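Local coordinates for abietadiene synthase, chloroplastic (Abies grandis, PDB 3S9V), which is a chloroplast enzyme of the terpene synthase family, largely helical, with a metal-binding helical domain in the second half of its chain, at residues A[626-631]-A[678-683]; A[637-642]-A[752-757]; A[697-702]-A[717-722]. All blocks are in the same frame, centred on the assembly; numbering follows the deposited sequence.

Contact 1: residues A[626-631]-A[678-683]; sequences PSFNEY and GRLVND
Phe628, on the first turn of helix 628-638 behind the N-cap residue Ser627, sends the far end of its ring toward Leu680: CZ and Leu680 CD2 lie 4.4 Å apart, an apolar touch that meets the ring obliquely. Its backbone N is held by Asp706. Three residues on, Tyr631 makes the polar half of the contact. Its ring swings out with CG opposite the backbone N (chi1 171°), which carries OH across to helix 669-693. There Tyr631 OH donates to Asp683 OD2 (2.9 Å), which accepts with its syn lone pair, on the side of the other oxygen. The carboxylate oxygen sits at the ring's edge, the two planes 37° apart. OD2 also accepts from Ala699 N, so two donors grip it. The other oxygen belongs to Arg679, one turn back: Arg679 NE and NH1 reach Asp683 OD1 at 3.0 Å and 3.1 Å, a side-on salt bridge lying nearly in the guanidinium plane. The phenol oxygen, Tyr631 OH, stands over one face of that guanidinium, 3.8 Å from Arg679 NE. Asn682 and Asp683 open a sequence of the form NDxxTxxxE, continued by Thr686, which matches the second metal-binding motif of class I terpene synthases; the contact thus probably braces the start of that motif within the helical bundle.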
ATOM      1  N   PRO A 626     -29.570  25.015  15.762  1.00 34.74           N
ATOM      2  CA  PRO A 626     -28.575  25.286  16.801  1.00 32.81           C
ATOM      3  C   PRO A 626     -27.247  25.731  16.219  1.00 30.74           C
ATOM      4  O   PRO A 626     -27.056  25.699  15.006  1.00 33.85           O
ATOM      5  CB  PRO A 626     -28.475  23.950  17.530  1.00 34.16           C
ATOM      6  CG  PRO A 626     -28.708  22.963  16.429  1.00 35.29           C
ATOM      7  CD  PRO A 626     -29.869  23.572  15.683  1.00 28.66           C
ATOM      8  N   SER A 627     -26.335  26.156  17.087  1.00 25.80           N
ATOM      9  CA  SER A 627     -25.016  26.575  16.649  1.00 26.13           C
ATOM     10  C   SER A 627     -24.286  25.328  16.159  1.00 25.54           C
ATOM     11  O   SER A 627     -24.759  24.207  16.359  1.00 27.36           O
ATOM     12  CB  SER A 627     -24.234  27.190  17.809  1.00 26.69           C
ATOM     13  OG  SER A 627     -23.879  26.200  18.763  1.00 34.42           O
ATOM     14  N   PHE A 628     -23.132  25.522  15.534  1.00 21.92           N
ATOM     15  CA  PHE A 628     -22.347  24.407  15.029  1.00 25.95           C
ATOM     16  C   PHE A 628     -21.960  23.433  16.152  1.00 26.35           C
ATOM     17  O   PHE A 628     -22.292  22.249  16.094  1.00 25.79           O
ATOM     18  CB  PHE A 628     -21.080  24.916  14.334  1.00 23.43           C
ATOM     19  CG  PHE A 628     -20.262  23.827  13.697  1.00 27.63           C
ATOM     20  CD1 PHE A 628     -20.709  23.187  12.545  1.00 26.81           C
ATOM     21  CD2 PHE A 628     -19.056  23.422  14.261  1.00 24.26           C
ATOM     22  CE1 PHE A 628     -19.965  22.160  11.963  1.00 33.35           C
ATOM     23  CE2 PHE A 628     -18.307  22.398  13.688  1.00 27.02           C
ATOM     24  CZ  PHE A 628     -18.763  21.766  12.535  1.00 30.78           C
ATOM     25  N   ASN A 629     -21.260  23.938  17.164  1.00 24.83           N
ATOM     26  CA  ASN A 629     -20.828  23.119  18.292  1.00 27.22           C
ATOM     27  C   ASN A 629     -21.943  22.301  18.921  1.00 21.49           C
ATOM     28  O   ASN A 629     -21.773  21.110  19.180  1.00 25.66           O
ATOM     29  CB  ASN A 629     -20.185  23.989  19.370  1.00 34.24           C
ATOM     30  CG  ASN A 629     -18.759  24.352  19.041  1.00 41.15           C
ATOM     31  OD1 ASN A 629     -18.471  24.851  17.955  1.00 39.93           O
ATOM     32  ND2 ASN A 629     -17.852  24.103  19.982  1.00 53.90           N
ATOM     33  N   GLU A 630     -23.080  22.932  19.177  1.00 17.30           N
ATOM     34  CA  GLU A 630     -24.183  22.209  19.781  1.00 18.83           C
ATOM     35  C   GLU A 630     -24.717  21.154  18.832  1.00 18.95           C
ATOM     36  O   GLU A 630     -24.992  20.035  19.250  1.00 18.16           O
ATOM     37  CB  GLU A 630     -25.318  23.145  20.187  1.00 18.72           C
ATOM     38  CG  GLU A 630     -26.522  22.403  20.765  1.00 29.98           C
ATOM     39  CD  GLU A 630     -27.532  23.323  21.439  1.00 41.73           C
ATOM     40  OE1 GLU A 630     -28.024  24.260  20.781  1.00 49.78           O
ATOM     41  OE2 GLU A 630     -27.840  23.102  22.628  1.00 40.84           O
ATOM     42  N   TYR A 631     -24.852  21.506  17.557  1.00 19.52           N
ATOM     43  CA  TYR A 631     -25.356  20.559  16.571  1.00 22.61           C
ATOM     44  C   TYR A 631     -24.423  19.364  16.438  1.00 23.63           C
ATOM     45  O   TYR A 631     -24.835  18.211  16.629  1.00 22.69           O
ATOM     46  CB  TYR A 631     -25.517  21.224  15.202  1.00 27.49           C
ATOM     47  CG  TYR A 631     -25.837  20.236  14.097  1.00 21.21           C
ATOM     48  CD1 TYR A 631     -24.838  19.755  13.258  1.00 20.24           C
ATOM     49  CD2 TYR A 631     -27.136  19.752  13.920  1.00 29.17           C
ATOM     50  CE1 TYR A 631     -25.121  18.812  12.263  1.00 27.15           C
ATOM     51  CE2 TYR A 631     -27.431  18.809  12.933  1.00 27.71           C
ATOM     52  CZ  TYR A 631     -26.417  18.347  12.109  1.00 23.72           C
ATOM     53  OH  TYR A 631     -26.699  17.429  11.126  1.00 25.42           O
ATOM     54  N   GLY A 678     -17.859  10.719  10.501  1.00 21.79           N
ATOM     55  CA  GLY A 678     -18.965  10.124   9.772  1.00 19.74           C
ATOM     56  C   GLY A 678     -20.048  11.158   9.545  1.00 22.82           C
ATOM     57  O   GLY A 678     -20.573  11.307   8.438  1.00 27.90           O
ATOM     58  N   ARG A 679     -20.381  11.889  10.599  1.00 19.63           N
ATOM     59  CA  ARG A 679     -21.400  12.920  10.508  1.00 20.00           C
ATOM     60  C   ARG A 679     -21.073  13.984   9.465  1.00 22.60           C
ATOM     61  O   ARG A 679     -21.921  14.348   8.654  1.00 25.70           O
ATOM     62  CB  ARG A 679     -21.564  13.632  11.844  1.00 19.08           C
ATOM     63  CG  ARG A 679     -22.602  14.748  11.801  1.00 11.31           C
ATOM     64  CD  ARG A 679     -23.958  14.145  12.048  1.00 21.55           C
ATOM     65  NE  ARG A 679     -24.815  14.132  10.881  1.00 21.39           N
ATOM     66  CZ  ARG A 679     -25.933  13.417  10.790  1.00 26.41           C
ATOM     67  NH1 ARG A 679     -26.661  13.474   9.683  1.00 26.16           N
ATOM     68  NH2 ARG A 679     -26.318  12.633  11.792  1.00 16.96           N
ATOM     69  N   LEU A 680     -19.851  14.498   9.507  1.00 20.18           N
ATOM     70  CA  LEU A 680     -19.445  15.551   8.581  1.00 25.34           C
ATOM     71  C   LEU A 680     -19.397  15.141   7.110  1.00 25.82           C
ATOM     72  O   LEU A 680     -19.823  15.909   6.242  1.00 24.23           O
ATOM     73  CB  LEU A 680     -18.084  16.128   8.995  1.00 19.08           C
ATOM     74  CG  LEU A 680     -18.005  16.761  10.391  1.00 22.28           C
ATOM     75  CD1 LEU A 680     -16.642  17.407  10.593  1.00 14.60           C
ATOM     76  CD2 LEU A 680     -19.094  17.804  10.540  1.00 23.11           C
ATOM     77  N   VAL A 681     -18.878  13.953   6.812  1.00 24.17           N
ATOM     78  CA  VAL A 681     -18.814  13.540   5.419  1.00 27.05           C
ATOM     79  C   VAL A 681     -20.236  13.385   4.903  1.00 27.52           C
ATOM     80  O   VAL A 681     -20.551  13.809   3.795  1.00 29.35           O
ATOM     81  CB  VAL A 681     -18.036  12.213   5.231  1.00 26.46           C
ATOM     82  CG1 VAL A 681     -18.846  11.028   5.744  1.00 21.16           C
ATOM     83  CG2 VAL A 681     -17.691  12.035   3.756  1.00 28.33           C
ATOM     84  N   ASN A 682     -21.092  12.803   5.737  1.00 28.69           N
ATOM     85  CA  ASN A 682     -22.495  12.587   5.409  1.00 28.30           C
ATOM     86  C   ASN A 682     -23.204  13.917   5.135  1.00 29.95           C
ATOM     87  O   ASN A 682     -23.957  14.040   4.165  1.00 24.38           O
ATOM     88  CB  ASN A 682     -23.175  11.849   6.574  1.00 29.71           C
ATOM     89  CG  ASN A 682     -24.650  11.557   6.320  1.00 39.53           C
ATOM     90  OD1 ASN A 682     -25.466  12.469   6.226  1.00 43.58           O
ATOM     91  ND2 ASN A 682     -24.994  10.273   6.216  1.00 34.33           N
ATOM     92  N   ASP A 683     -22.937  14.911   5.981  1.00 33.03           N
ATOM     93  CA  ASP A 683     -23.560  16.233   5.871  1.00 38.13           C
ATOM     94  C   ASP A 683     -23.087  17.085   4.694  1.00 40.45           C
ATOM     95  O   ASP A 683     -23.898  17.731   4.034  1.00 41.27           O
ATOM     96  CB  ASP A 683     -23.363  17.015   7.180  1.00 39.73           C
ATOM     97  CG  ASP A 683     -24.449  16.725   8.211  1.00 44.47           C
ATOM     98  OD1 ASP A 683     -25.006  15.605   8.221  1.00 48.55           O
ATOM     99  OD2 ASP A 683     -24.738  17.620   9.027  1.00 49.03           O
TER

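Contact 2: residues A[637-642]-A[752-757]; sequences VSIALG and RIMQLF
Leu641 and Met754 face each other with CA atoms 9.3 Å apart, between a broken helix and the continuous helix 741-757. Met754 serves both partners: its chain turns at both chi2 (-65°) and chi3 (-75°), so that CG and SD lie by Leu641 while the terminal methyl is delivered to Ile639. The tightest touch is Leu641 CD1 to Met754 CG, 3.6 Å, with CD2 of the same leucine 4.0 Å from Met754 CG; the two side chains pass each other at a slant. Ile639 instead meets the methionine tip to tip, Ile639 CD1 lying 4.0 Å from Met754 CE. Both aliphatic partners flank Ala640, whose positive phi (65°) interrupts the helical path and whose position is the N-cap of helix 641-648. This break corresponds to the helix G break of class I terpene synthases, a bend that in relatives borders the active-site cavity and probably does so here. Helix 669-693 closes in on the cluster as well, Arg679 and Asn682 touching Ile639 and Met674 touching Leu641. Behind the break, Ala640 rests on Gln609 and Tyr613 of helix 599-621, and Ser638 OG is hydrogen-bonded to Glu616.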
ATOM      1  N   VAL A 637     -23.447  11.780  17.405  1.00 18.60           N
ATOM      2  CA  VAL A 637     -24.059  10.599  17.999  1.00 21.30           C
ATOM      3  C   VAL A 637     -25.263  10.108  17.188  1.00 19.66           C
ATOM      4  O   VAL A 637     -25.438   8.906  16.991  1.00 17.74           O
ATOM      5  CB  VAL A 637     -24.511  10.881  19.452  1.00 23.11           C
ATOM      6  CG1 VAL A 637     -25.263   9.696  19.992  1.00 17.30           C
ATOM      7  CG2 VAL A 637     -23.298  11.173  20.326  1.00 17.71           C
ATOM      8  N   SER A 638     -26.082  11.037  16.705  1.00 18.37           N
ATOM      9  CA  SER A 638     -27.259  10.659  15.927  1.00 20.71           C
ATOM     10  C   SER A 638     -26.882   9.896  14.660  1.00 17.88           C
ATOM     11  O   SER A 638     -27.682   9.118  14.155  1.00 19.74           O
ATOM     12  CB  SER A 638     -28.084  11.891  15.542  1.00 12.85           C
ATOM     13  OG  SER A 638     -27.448  12.610  14.505  1.00 16.51           O
ATOM     14  N   ILE A 639     -25.672  10.119  14.148  1.00 16.51           N
ATOM     15  CA  ILE A 639     -25.225   9.428  12.942  1.00 15.81           C
ATOM     16  C   ILE A 639     -25.190   7.911  13.195  1.00 16.57           C
ATOM     17  O   ILE A 639     -25.100   7.116  12.270  1.00 18.96           O
ATOM     18  CB  ILE A 639     -23.832   9.983  12.458  1.00 19.05           C
ATOM     19  CG1 ILE A 639     -23.544   9.497  11.039  1.00 13.49           C
ATOM     20  CG2 ILE A 639     -22.723   9.603  13.430  1.00 15.06           C
ATOM     21  CD1 ILE A 639     -24.588   9.946  10.011  1.00 14.64           C
ATOM     22  N   ALA A 640     -25.260   7.539  14.472  1.00 22.88           N
ATOM     23  CA  ALA A 640     -25.322   6.151  14.939  1.00 23.99           C
ATOM     24  C   ALA A 640     -24.167   5.173  14.741  1.00 23.35           C
ATOM     25  O   ALA A 640     -24.338   3.979  14.984  1.00 24.98           O
ATOM     26  CB  ALA A 640     -26.612   5.509  14.428  1.00 22.55           C
ATOM     27  N   LEU A 641     -23.000   5.644  14.326  1.00 24.36           N
ATOM     28  CA  LEU A 641     -21.874   4.731  14.150  1.00 20.50           C
ATOM     29  C   LEU A 641     -21.429   4.168  15.500  1.00 22.05           C
ATOM     30  O   LEU A 641     -21.057   2.995  15.604  1.00 19.95           O
ATOM     31  CB  LEU A 641     -20.706   5.443  13.467  1.00 16.60           C
ATOM     32  CG  LEU A 641     -21.056   6.028  12.095  1.00 24.03           C
ATOM     33  CD1 LEU A 641     -19.828   6.683  11.494  1.00 21.34           C
ATOM     34  CD2 LEU A 641     -21.587   4.925  11.182  1.00 19.20           C
ATOM     35  N   GLY A 642     -21.479   5.000  16.538  1.00 19.49           N
ATOM     36  CA  GLY A 642     -21.077   4.543  17.854  1.00 16.33           C
ATOM     37  C   GLY A 642     -21.879   3.330  18.318  1.00 16.23           C
ATOM     38  O   GLY A 642     -21.314   2.373  18.842  1.00 15.25           O
ATOM     39  N   ARG A 752     -14.186   4.731   7.870  1.00 20.09           N
ATOM     40  CA  ARG A 752     -13.806   4.613   6.465  1.00 22.45           C
ATOM     41  C   ARG A 752     -14.993   4.303   5.568  1.00 23.95           C
ATOM     42  O   ARG A 752     -15.139   4.893   4.498  1.00 24.51           O
ATOM     43  CB  ARG A 752     -12.750   3.527   6.288  1.00 21.88           C
ATOM     44  CG  ARG A 752     -11.493   3.767   7.094  1.00 33.45           C
ATOM     45  CD  ARG A 752     -10.554   2.582   7.007  1.00 34.80           C
ATOM     46  NE  ARG A 752      -9.582   2.730   5.939  1.00 28.77           N
ATOM     47  CZ  ARG A 752      -8.612   1.856   5.697  1.00 32.69           C
ATOM     48  NH1 ARG A 752      -8.500   0.767   6.443  1.00 26.05           N
ATOM     49  NH2 ARG A 752      -7.736   2.090   4.730  1.00 35.62           N
ATOM     50  N   ILE A 753     -15.832   3.368   6.000  1.00 22.44           N
ATOM     51  CA  ILE A 753     -17.006   3.002   5.225  1.00 22.92           C
ATOM     52  C   ILE A 753     -17.809   4.255   4.886  1.00 22.81           C
ATOM     53  O   ILE A 753     -18.320   4.376   3.779  1.00 21.78           O
ATOM     54  CB  ILE A 753     -17.893   1.983   5.992  1.00 23.23           C
ATOM     55  CG1 ILE A 753     -17.381   0.569   5.739  1.00 33.80           C
ATOM     56  CG2 ILE A 753     -19.341   2.072   5.533  1.00 29.79           C
ATOM     57  CD1 ILE A 753     -17.429   0.161   4.264  1.00 37.79           C
ATOM     58  N   MET A 754     -17.906   5.189   5.831  1.00 21.78           N
ATOM     59  CA  MET A 754     -18.645   6.425   5.589  1.00 24.08           C
ATOM     60  C   MET A 754     -17.900   7.327   4.598  1.00 20.36           C
ATOM     61  O   MET A 754     -18.507   7.963   3.739  1.00 21.14           O
ATOM     62  CB  MET A 754     -18.887   7.167   6.906  1.00 24.33           C
ATOM     63  CG  MET A 754     -19.862   6.466   7.859  1.00 29.78           C
ATOM     64  SD  MET A 754     -21.569   6.352   7.246  1.00 21.58           S
ATOM     65  CE  MET A 754     -22.116   8.052   7.494  1.00 25.09           C
ATOM     66  N   GLN A 755     -16.581   7.388   4.721  1.00 19.79           N
ATOM     67  CA  GLN A 755     -15.798   8.191   3.803  1.00 21.47           C
ATOM     68  C   GLN A 755     -16.018   7.655   2.381  1.00 25.91           C
ATOM     69  O   GLN A 755     -16.052   8.419   1.423  1.00 25.79           O
ATOM     70  CB  GLN A 755     -14.314   8.114   4.162  1.00 23.87           C
ATOM     71  CG  GLN A 755     -13.926   8.877   5.417  1.00 21.13           C
ATOM     72  CD  GLN A 755     -14.300  10.336   5.332  1.00 17.35           C
ATOM     73  OE1 GLN A 755     -14.081  10.978   4.313  1.00 31.58           O
ATOM     74  NE2 GLN A 755     -14.859  10.871   6.407  1.00 16.70           N
ATOM     75  N   LEU A 756     -16.181   6.338   2.252  1.00 25.74           N
ATOM     76  CA  LEU A 756     -16.395   5.720   0.946  1.00 26.60           C
ATOM     77  C   LEU A 756     -17.812   5.950   0.404  1.00 29.28           C
ATOM     78  O   LEU A 756     -17.988   6.358  -0.744  1.00 30.25           O
ATOM     79  CB  LEU A 756     -16.111   4.215   1.009  1.00 23.75           C
ATOM     80  CG  LEU A 756     -16.316   3.448  -0.308  1.00 31.55           C
ATOM     81  CD1 LEU A 756     -15.314   3.925  -1.355  1.00 22.77           C
ATOM     82  CD2 LEU A 756     -16.150   1.960  -0.070  1.00 25.82           C
ATOM     83  N   PHE A 757     -18.822   5.701   1.227  1.00 25.37           N
ATOM     84  CA  PHE A 757     -20.188   5.881   0.768  1.00 30.38           C
ATOM     85  C   PHE A 757     -20.528   7.321   0.430  1.00 30.33           C
ATOM     86  O   PHE A 757     -21.309   7.569  -0.478  1.00 33.38           O
ATOM     87  CB  PHE A 757     -21.190   5.365   1.808  1.00 35.87           C
ATOM     88  CG  PHE A 757     -21.328   3.868   1.838  1.00 47.40           C
ATOM     89  CD1 PHE A 757     -22.266   3.265   2.669  1.00 57.48           C
ATOM     90  CD2 PHE A 757     -20.530   3.059   1.037  1.00 53.51           C
ATOM     91  CE1 PHE A 757     -22.409   1.880   2.703  1.00 57.18           C
ATOM     92  CE2 PHE A 757     -20.664   1.679   1.063  1.00 55.64           C
ATOM     93  CZ  PHE A 757     -21.607   1.088   1.899  1.00 58.80           C
TER

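Contact 3: residues A[697-702]-A[717-722]; sequences ASAIQC and QHVYSV
Val719 faces Ala699 and Ile700 at the start of helix 699-706, and both of its methyls are used there. Val719 CA is 7.0 Å from Ile700 CA, the nearest such pair of the two segments. From there CB points at the short helix but stops short of a close touch, the nearest atom to Val719 CB across the contact being Ile700 CD1 at 4.7 Å. The branch then splits. Val719 CG1, placed opposite the backbone N (chi1 171°), lies 4.5 Å from both Ala699 CB and Ile700 CD1. Val719 CG2, on the other branch, lies nearest Ile700 CG1, at 4.4 Å. All these are apolar touches at loose van der Waals distance, and the three residues are buried. The arrangement belongs to the helical bundle of the metal-binding domain: helix 699-706 is a short element in the connection between the long helices 669-693 and 712-736, and it packs back on the second of them. Ile700 extends the same face, reaching Leu716 and Glu712, one and two turns before Val719, and also Tyr687 of helix 669-693. Val719 in turn touches Leu680 and Thr684 of that helix, so three helices meet around one valine. The first turn of the short helix is fixed at its N-terminus: Ser698 OG, as N-cap, accepts from Gln701 N at 3.3 Å, while Ser698 O takes the N-H of Cys702 N at 2.8 Å. Alongside, the ring of His718 stacks with that of Tyr703.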
ATOM      1  N   ALA A 697     -31.315  22.100   9.694  1.00 56.42           N
ATOM      2  CA  ALA A 697     -30.222  21.998  10.652  1.00 47.65           C
ATOM      3  C   ALA A 697     -29.185  20.962  10.233  1.00 42.93           C
ATOM      4  O   ALA A 697     -29.443  19.758  10.280  1.00 42.69           O
ATOM      5  CB  ALA A 697     -30.776  21.653  12.027  1.00 49.90           C
ATOM      6  N   SER A 698     -28.011  21.432   9.824  1.00 37.22           N
ATOM      7  CA  SER A 698     -26.943  20.532   9.409  1.00 36.87           C
ATOM      8  C   SER A 698     -25.579  21.163   9.656  1.00 37.11           C
ATOM      9  O   SER A 698     -25.478  22.336  10.010  1.00 40.47           O
ATOM     10  CB  SER A 698     -27.082  20.178   7.921  1.00 45.78           C
ATOM     11  OG  SER A 698     -26.704  21.257   7.076  1.00 53.37           O
ATOM     12  N   ALA A 699     -24.524  20.383   9.472  1.00 31.83           N
ATOM     13  CA  ALA A 699     -23.189  20.906   9.678  1.00 30.22           C
ATOM     14  C   ALA A 699     -23.030  22.242   8.951  1.00 34.81           C
ATOM     15  O   ALA A 699     -22.794  23.268   9.583  1.00 37.19           O
ATOM     16  CB  ALA A 699     -22.160  19.911   9.181  1.00 25.14           C
ATOM     17  N   ILE A 700     -23.180  22.232   7.630  1.00 37.47           N
ATOM     18  CA  ILE A 700     -23.031  23.444   6.828  1.00 38.08           C
ATOM     19  C   ILE A 700     -24.009  24.543   7.230  1.00 37.78           C
ATOM     20  O   ILE A 700     -23.594  25.663   7.527  1.00 36.27           O
ATOM     21  CB  ILE A 700     -23.214  23.160   5.310  1.00 41.60           C
ATOM     22  CG1 ILE A 700     -22.114  22.222   4.806  1.00 45.83           C
ATOM     23  CG2 ILE A 700     -23.142  24.460   4.526  1.00 38.68           C
ATOM     24  CD1 ILE A 700     -22.202  20.810   5.347  1.00 51.78           C
ATOM     25  N   GLN A 701     -25.299  24.219   7.245  1.00 37.67           N
ATOM     26  CA  GLN A 701     -26.336  25.183   7.603  1.00 41.54           C
ATOM     27  C   GLN A 701     -26.055  25.880   8.929  1.00 44.33           C
ATOM     28  O   GLN A 701     -26.204  27.101   9.050  1.00 46.27           O
ATOM     29  CB  GLN A 701     -27.697  24.489   7.666  1.00 45.20           C
ATOM     30  CG  GLN A 701     -28.150  23.923   6.327  1.00 66.31           C
ATOM     31  CD  GLN A 701     -29.483  23.195   6.403  1.00 77.27           C
ATOM     32  OE1 GLN A 701     -29.600  22.152   7.049  1.00 81.51           O
ATOM     33  NE2 GLN A 701     -30.498  23.746   5.741  1.00 81.43           N
ATOM     34  N   CYS A 702     -25.641  25.098   9.922  1.00 41.64           N
ATOM     35  CA  CYS A 702     -25.346  25.629  11.245  1.00 38.72           C
ATOM     36  C   CYS A 702     -24.098  26.497  11.264  1.00 37.60           C
ATOM     37  O   CYS A 702     -24.063  27.527  11.940  1.00 35.93           O
ATOM     38  CB  CYS A 702     -25.190  24.484  12.251  1.00 35.70           C
ATOM     39  SG  CYS A 702     -26.722  23.591  12.606  1.00 33.29           S
ATOM     40  N   GLN A 717     -16.160  24.227   2.556  1.00 55.68           N
ATOM     41  CA  GLN A 717     -14.730  23.976   2.619  1.00 55.76           C
ATOM     42  C   GLN A 717     -14.248  23.881   4.061  1.00 52.87           C
ATOM     43  O   GLN A 717     -13.488  22.973   4.406  1.00 54.71           O
ATOM     44  CB  GLN A 717     -13.952  25.071   1.881  1.00 59.57           C
ATOM     45  CG  GLN A 717     -12.448  24.997   2.108  1.00 73.16           C
ATOM     46  CD  GLN A 717     -11.659  25.889   1.173  1.00 79.35           C
ATOM     47  OE1 GLN A 717     -11.972  27.069   1.006  1.00 83.22           O
ATOM     48  NE2 GLN A 717     -10.621  25.329   0.562  1.00 80.89           N
ATOM     49  N   HIS A 718     -14.677  24.812   4.907  1.00 47.60           N
ATOM     50  CA  HIS A 718     -14.262  24.780   6.306  1.00 45.45           C
ATOM     51  C   HIS A 718     -14.647  23.449   6.963  1.00 42.47           C
ATOM     52  O   HIS A 718     -13.877  22.885   7.745  1.00 39.65           O
ATOM     53  CB  HIS A 718     -14.882  25.942   7.078  1.00 44.96           C
ATOM     54  CG  HIS A 718     -14.656  25.865   8.555  1.00 45.15           C
ATOM     55  ND1 HIS A 718     -15.616  25.409   9.434  1.00 42.77           N
ATOM     56  CD2 HIS A 718     -13.562  26.139   9.304  1.00 43.55           C
ATOM     57  CE1 HIS A 718     -15.124  25.404  10.659  1.00 40.97           C
ATOM     58  NE2 HIS A 718     -13.878  25.843  10.607  1.00 42.99           N
ATOM     59  N   VAL A 719     -15.838  22.952   6.641  1.00 37.60           N
ATOM     60  CA  VAL A 719     -16.299  21.685   7.187  1.00 37.49           C
ATOM     61  C   VAL A 719     -15.417  20.534   6.694  1.00 38.01           C
ATOM     62  O   VAL A 719     -15.199  19.564   7.418  1.00 38.13           O
ATOM     63  CB  VAL A 719     -17.763  21.421   6.805  1.00 34.57           C
ATOM     64  CG1 VAL A 719     -18.157  20.009   7.195  1.00 36.44           C
ATOM     65  CG2 VAL A 719     -18.658  22.428   7.508  1.00 26.76           C
ATOM     66  N   TYR A 720     -14.910  20.645   5.467  1.00 38.04           N
ATOM     67  CA  TYR A 720     -14.023  19.627   4.908  1.00 36.45           C
ATOM     68  C   TYR A 720     -12.703  19.682   5.663  1.00 34.65           C
ATOM     69  O   TYR A 720     -12.013  18.674   5.824  1.00 35.90           O
ATOM     70  CB  TYR A 720     -13.751  19.898   3.425  1.00 42.30           C
ATOM     71  CG  TYR A 720     -14.868  19.496   2.496  1.00 52.42           C
ATOM     72  CD1 TYR A 720     -15.184  20.273   1.381  1.00 53.79           C
ATOM     73  CD2 TYR A 720     -15.604  18.333   2.721  1.00 57.97           C
ATOM     74  CE1 TYR A 720     -16.209  19.904   0.514  1.00 60.12           C
ATOM     75  CE2 TYR A 720     -16.630  17.953   1.859  1.00 63.09           C
ATOM     76  CZ  TYR A 720     -16.929  18.744   0.760  1.00 62.54           C
ATOM     77  OH  TYR A 720     -17.954  18.381  -0.084  1.00 67.06           O
ATOM     78  N   SER A 721     -12.353  20.879   6.115  1.00 32.27           N
ATOM     79  CA  SER A 721     -11.114  21.085   6.850  1.00 32.83           C
ATOM     80  C   SER A 721     -11.198  20.422   8.226  1.00 30.12           C
ATOM     81  O   SER A 721     -10.275  19.722   8.644  1.00 31.22           O
ATOM     82  CB  SER A 721     -10.844  22.582   7.003  1.00 33.18           C
ATOM     83  OG  SER A 721      -9.533  22.804   7.487  1.00 45.76           O
ATOM     84  N   VAL A 722     -12.311  20.647   8.921  1.00 27.84           N
ATOM     85  CA  VAL A 722     -12.533  20.060  10.239  1.00 28.09           C
ATOM     86  C   VAL A 722     -12.530  18.533  10.130  1.00 28.08           C
ATOM     87  O   VAL A 722     -11.915  17.841  10.946  1.00 29.67           O
ATOM     88  CB  VAL A 722     -13.891  20.518  10.833  1.00 28.03           C
ATOM     89  CG1 VAL A 722     -14.137  19.848  12.179  1.00 28.87           C
ATOM     90  CG2 VAL A 722     -13.902  22.020  10.994  1.00 31.37           C
TER

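How the contacts relate
Helix 669-693 ties the set together, supplying one side of contact 1 and touching both of the others. Contacts 1 and 3 have centres about 7 Å apart and are joined by a probable hydrogen bond, Ala699 N to Asp683 OD2 at 2.8 Å. Contact 1 lies about 12 Å, centre to centre, from contact 2; they share helix 628-638, and Arg679 NH2 comes 2.9 Å from Ser638 OG. Contacts 2 and 3 do not touch: their centres are about 16 Å apart, their nearest atoms about 8 Å. Ile639 of contact 2, beside the helix break at Ala640, packs on Asn682 of contact 1, where the probable metal-binding sequence begins.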